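Local atomic coordinates of secreted effector protein sseI (Salmonella enterica subsp. enterica serovar Typhimurium, PDB entry 4G29), a protein that is a secreted Salmonella virulence effector whose catalytic domain has a papain-like, cysteine protease superfamily fold and probably acts as a cysteine-dependent hydrolase. Residues V84-E88 with G89-V93; R170-N173 with T174-K177. All coordinates share one frame; numbering follows the deposited sequence.

Following the chain from the N terminus, contact 1 comes first: it closes the tight turn between strand 78-87 and strand 90-95, a beta hairpin within the antiparallel sheet, where strand 61-69 flanks it on one side and strand 113-116 on the other. The chain then runs through strand 113-116, helix 117-126, strand 132-138, helix 141-147 and strand 164-165 before contact 2 opens on helix 170-176, the last modelled element. Contact 2 joins successive turns of that helix, whose aromatic side reaches Leu132 of strand 132-138. The two follow in series, neither nesting nor crossing. The centres of contact 1 and contact 2 lie about 33 Å apart, their nearest atoms about 21 Å.

Contact 1. Residues V84-E88 with G89-V93; sequences VGNKE and GKDYV
Val84 faces Val93 as a non-hydrogen-bonded antiparallel pair, and its CG1 lies 4.3 Å from Val93 CG2. With CG1 anti to the backbone N (chi1 -167°), the same methyl also reaches Asp91, 4.1 Å from its CB; Val84, Asn86, Asp91 and Val93 share this face of the sheet. Gly85 and Tyr92 form a hydrogen-bonded pair, with Gly85 N to Tyr92 O at 2.9 Å and Tyr92 N to Gly85 O at 2.8 Å. Asn86 lies opposite Asp91, whose OD1 comes 3.9 Å from Asn86 CB, while OD2 of the aspartate makes a salt bridge to Arg62 of strand 61-69, beyond strand 78-87. Lys87 pairs with Lys90 across a type I' turn, the two-residue loop of a beta hairpin, with Glu88 and Gly89 at its corners, both at positive phi. The hydrogen bonds of the pair are uneven: the one from Lys87 N to Lys90 O is short, whereas Lys90 N, 3.3 Å from Lys87 O, donates from well above that carbonyl's plane. On the other face, CB of Lys87 packs 4.0 Å from Tyr92 CE2, and the Lys87 amine forms a cation-pi contact with Phe58. Lys87 O and a water that donates to it and hydrogen-bonds Tyr92 OH lie in the plane of the Tyr92 ring, at its edge. The carbonyl carries two bonds, the stronger probably from the water, which ties the tyrosine to the turn.

Contact 2. Residues R170-N173 with T174-K177; sequences RWFN and TFKK
Phe172 and Lys176 meet one helical turn apart: CD of the lysine lies over one face of the phenyl ring, 4.2 Å from Phe172 CE2, and the two side chains cross at a slant. The lysine CG sits between its own backbone N and carbonyl carbon (chi1 72°), a placement that brings it 3.3 Å from Asn173 O, and beyond CG the chain stays extended. It thus runs beside Asn173, pointing the same way, with Lys176 CE 3.4 Å from Asn173 OD1. A second patch is aromatic. CB of Phe175 approaches the edge of the Trp171 indole, 4.4 Å from CE3, while one face of that indole receives CB of Phe172. Phe172 CD1 and Phe175 CD2 approach obliquely at 4.5 Å. These side chains are spaced by a short alpha helix, 170-176, whose i to i+4 bonds set their register: Thr174 N to Arg170 O, Phe175 N to Trp171 O at 2.8 Å and Lys176 N to Phe172 O at 2.8 Å. The next bond, Lys177 N to Asn173 O, is longer and more bent, with an angle at the hydrogen of 141°. Arg170 O takes a further, weak bond from Thr174 OG1, which lies beside its own backbone N (chi1 -64°). Farther out, Asn173 ND2 hydrogen-bonds Ser168 OG and Pro169 O, fastening the asparagine to the residues just before the helix. Leu132 of strand 132-138 touches both Trp171 and Phe172, and Pro72 packs against Trp171 and Phe175.

Contact 1. Residues V84-E88 with G89-V93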
loop_
_atom_site.group_PDB
_atom_site.type_symbol
_atom_site.label_atom_id
_atom_site.label_comp_id
_atom_site.label_asym_id
_atom_site.label_seq_id
_atom_site.Cartn_x
_atom_site.Cartn_y
_atom_site.Cartn_z
ATOM N N VAL A 84 -3.652 -4.645 -5.760
ATOM C CA VAL A 84 -4.456 -5.735 -5.219
ATOM C C VAL A 84 -4.990 -6.567 -6.381
ATOM O O VAL A 84 -5.396 -6.036 -7.439
ATOM C CB VAL A 84 -5.685 -5.187 -4.469
ATOM C CG1 VAL A 84 -6.337 -6.286 -3.647
ATOM C CG2 VAL A 84 -5.347 -3.963 -3.673
ATOM N N GLY A 85 -5.014 -7.880 -6.201
ATOM C CA GLY A 85 -5.582 -8.751 -7.228
ATOM C C GLY A 85 -6.131 -10.038 -6.651
ATOM O O GLY A 85 -5.707 -10.505 -5.585
ATOM N N ASN A 86 -7.095 -10.582 -7.379
ATOM C CA ASN A 86 -7.755 -11.814 -7.030
ATOM C C ASN A 86 -7.015 -13.010 -7.607
ATOM O O ASN A 86 -6.616 -13.004 -8.761
ATOM C CB ASN A 86 -9.175 -11.836 -7.597
ATOM C CG ASN A 86 -9.826 -13.233 -7.521
ATOM O OD1 ASN A 86 -10.017 -13.922 -8.539
ATOM N ND2 ASN A 86 -10.151 -13.657 -6.319
ATOM N N LYS A 87 -6.893 -14.057 -6.811
ATOM C CA LYS A 87 -6.416 -15.320 -7.320
ATOM C C LYS A 87 -7.200 -16.401 -6.596
ATOM O O LYS A 87 -7.075 -16.565 -5.387
ATOM C CB LYS A 87 -4.922 -15.429 -7.050
ATOM C CG LYS A 87 -4.270 -16.694 -7.543
ATOM C CD LYS A 87 -3.391 -16.482 -8.757
ATOM C CE LYS A 87 -2.793 -17.836 -9.169
ATOM N NZ LYS A 87 -2.122 -17.768 -10.462
ATOM N N GLU A 88 -8.057 -17.087 -7.336
ATOM C CA GLU A 88 -8.827 -18.206 -6.801
ATOM C C GLU A 88 -9.736 -17.798 -5.652
ATOM O O GLU A 88 -9.865 -18.513 -4.637
ATOM C CB GLU A 88 -7.890 -19.339 -6.385
ATOM C CG GLU A 88 -7.110 -19.880 -7.583
ATOM C CD GLU A 88 -5.963 -20.800 -7.212
ATOM O OE1 GLU A 88 -5.371 -20.653 -6.113
ATOM O OE2 GLU A 88 -5.646 -21.670 -8.044
ATOM N N GLY A 89 -10.401 -16.667 -5.835
ATOM C CA GLY A 89 -11.360 -16.173 -4.852
ATOM C C GLY A 89 -10.816 -15.465 -3.649
ATOM O O GLY A 89 -11.585 -15.106 -2.765
ATOM N N LYS A 90 -9.499 -15.249 -3.591
ATOM C CA LYS A 90 -8.919 -14.456 -2.508
ATOM C C LYS A 90 -8.104 -13.310 -3.087
ATOM O O LYS A 90 -7.498 -13.457 -4.154
ATOM C CB LYS A 90 -8.058 -15.304 -1.579
ATOM C CG LYS A 90 -8.831 -16.428 -0.938
ATOM C CD LYS A 90 -7.949 -17.225 0.013
ATOM C CE LYS A 90 -7.050 -18.178 -0.748
ATOM N NZ LYS A 90 -7.792 -19.376 -1.282
ATOM N N ASP A 91 -8.129 -12.189 -2.376
ATOM C CA ASP A 91 -7.323 -11.003 -2.720
ATOM C C ASP A 91 -5.922 -11.085 -2.122
ATOM O O ASP A 91 -5.746 -11.484 -0.975
ATOM C CB ASP A 91 -8.016 -9.749 -2.223
ATOM C CG ASP A 91 -9.158 -9.271 -3.158
ATOM O OD1 ASP A 91 -9.311 -9.821 -4.269
ATOM O OD2 ASP A 91 -9.905 -8.315 -2.772
ATOM N N TYR A 92 -4.929 -10.698 -2.931
ATOM C CA TYR A 92 -3.545 -10.496 -2.498
ATOM C C TYR A 92 -3.085 -9.058 -2.809
ATOM O O TYR A 92 -3.506 -8.459 -3.792
ATOM C CB TYR A 92 -2.658 -11.538 -3.213
ATOM C CG TYR A 92 -3.048 -12.929 -2.799
ATOM C CD1 TYR A 92 -2.516 -13.515 -1.652
ATOM C CD2 TYR A 92 -4.046 -13.603 -3.478
ATOM C CE1 TYR A 92 -2.894 -14.790 -1.274
ATOM C CE2 TYR A 92 -4.439 -14.840 -3.099
ATOM C CZ TYR A 92 -3.860 -15.433 -1.985
ATOM O OH TYR A 92 -4.241 -16.705 -1.575
ATOM N N VAL A 93 -2.241 -8.538 -1.943
ATOM C CA VAL A 93 -1.691 -7.210 -2.075
ATOM C C VAL A 93 -0.199 -7.368 -2.313
ATOM O O VAL A 93 0.498 -7.979 -1.518
ATOM C CB VAL A 93 -1.939 -6.353 -0.853
ATOM C CG1 VAL A 93 -1.454 -4.922 -1.097
ATOM C CG2 VAL A 93 -3.455 -6.337 -0.509
HETATM O O HOH W 1 -5.730 -17.978 -3.625
#

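Contact 2. Residues R170-N173 with T174-K177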
loop_
_atom_site.group_PDB
_atom_site.type_symbol
_atom_site.label_atom_id
_atom_site.label_comp_id
_atom_site.label_asym_id
_atom_site.label_seq_id
_atom_site.Cartn_x
_atom_site.Cartn_y
_atom_site.Cartn_z
ATOM N N ARG A 170 -7.012 6.354 18.809
ATOM C CA ARG A 170 -7.791 7.107 19.781
ATOM C C ARG A 170 -7.817 8.599 19.445
ATOM O O ARG A 170 -8.875 9.218 19.520
ATOM C CB ARG A 170 -7.322 6.803 21.215
ATOM C CG ARG A 170 -7.786 5.384 21.673
ATOM C CD ARG A 170 -7.487 5.047 23.168
ATOM N NE ARG A 170 -8.109 5.959 24.136
ATOM C CZ ARG A 170 -8.030 5.830 25.465
ATOM N NH1 ARG A 170 -7.383 4.802 26.024
ATOM N NH2 ARG A 170 -8.616 6.721 26.252
ATOM N N TRP A 171 -6.693 9.188 19.066
ATOM C CA TRP A 171 -6.698 10.603 18.752
ATOM C C TRP A 171 -7.693 10.958 17.650
ATOM O O TRP A 171 -8.297 12.020 17.691
ATOM C CB TRP A 171 -5.312 11.145 18.433
ATOM C CG TRP A 171 -4.696 10.719 17.131
ATOM C CD1 TRP A 171 -3.754 9.743 16.966
ATOM C CD2 TRP A 171 -4.956 11.246 15.801
ATOM N NE1 TRP A 171 -3.417 9.628 15.644
ATOM C CE2 TRP A 171 -4.137 10.528 14.904
ATOM C CE3 TRP A 171 -5.797 12.231 15.297
ATOM C CZ2 TRP A 171 -4.119 10.799 13.520
ATOM C CZ3 TRP A 171 -5.820 12.473 13.936
ATOM C CH2 TRP A 171 -4.963 11.772 13.056
ATOM N N PHE A 172 -7.883 10.086 16.657
ATOM C CA PHE A 172 -8.755 10.441 15.556
ATOM C C PHE A 172 -10.199 10.336 15.981
ATOM O O PHE A 172 -11.023 11.191 15.649
ATOM C CB PHE A 172 -8.472 9.510 14.358
ATOM C CG PHE A 172 -9.399 9.676 13.218
ATOM C CD1 PHE A 172 -9.468 10.861 12.481
ATOM C CD2 PHE A 172 -10.180 8.641 12.827
ATOM C CE1 PHE A 172 -10.320 10.953 11.378
ATOM C CE2 PHE A 172 -11.029 8.722 11.722
ATOM C CZ PHE A 172 -11.105 9.862 11.009
ATOM N N ASN A 173 -10.511 9.311 16.781
ATOM C CA ASN A 173 -11.868 9.191 17.293
ATOM C C ASN A 173 -12.233 10.363 18.203
ATOM O O ASN A 173 -13.354 10.908 18.097
ATOM C CB ASN A 173 -12.081 7.831 17.954
ATOM C CG ASN A 173 -12.228 6.737 16.906
ATOM O OD1 ASN A 173 -13.306 6.566 16.349
ATOM N ND2 ASN A 173 -11.117 6.090 16.546
ATOM N N THR A 174 -11.263 10.830 18.995
ATOM C CA THR A 174 -11.486 12.004 19.849
ATOM C C THR A 174 -11.634 13.254 18.988
ATOM O O THR A 174 -12.566 14.045 19.158
ATOM C CB THR A 174 -10.353 12.199 20.850
ATOM O OG1 THR A 174 -10.339 11.070 21.746
ATOM C CG2 THR A 174 -10.534 13.545 21.663
ATOM N N PHE A 175 -10.709 13.396 18.043
ATOM C CA PHE A 175 -10.720 14.497 17.086
ATOM C C PHE A 175 -12.053 14.655 16.384
ATOM O O PHE A 175 -12.589 15.752 16.317
ATOM C CB PHE A 175 -9.654 14.260 16.027
ATOM C CG PHE A 175 -9.553 15.366 15.038
ATOM C CD1 PHE A 175 -9.216 16.655 15.463
ATOM C CD2 PHE A 175 -9.831 15.143 13.696
ATOM C CE1 PHE A 175 -9.143 17.697 14.545
ATOM C CE2 PHE A 175 -9.730 16.178 12.776
ATOM C CZ PHE A 175 -9.400 17.451 13.195
ATOM N N LYS A 176 -12.584 13.544 15.847
ATOM C CA LYS A 176 -13.849 13.591 15.103
ATOM C C LYS A 176 -15.049 13.857 16.030
ATOM O O LYS A 176 -16.062 14.395 15.594
ATOM C CB LYS A 176 -14.020 12.348 14.198
ATOM C CG LYS A 176 -14.312 11.013 14.898
ATOM C CD LYS A 176 -14.428 9.853 13.828
ATOM C CE LYS A 176 -15.196 8.631 14.354
ATOM N NZ LYS A 176 -15.074 7.393 13.486
ATOM N N LYS A 177 -14.873 13.518 17.306
ATOM C CA LYS A 177 -15.786 13.819 18.438
ATOM C C LYS A 177 -16.702 12.650 18.810
ATOM O O LYS A 177 -16.220 11.543 19.171
ATOM C CB LYS A 177 -16.541 15.156 18.281
ATOM C CG LYS A 177 -15.626 16.346 17.963
ATOM C CD LYS A 177 -14.778 16.728 19.162
ATOM C CE LYS A 177 -13.783 17.812 18.821
ATOM N NZ LYS A 177 -12.678 17.788 19.811
#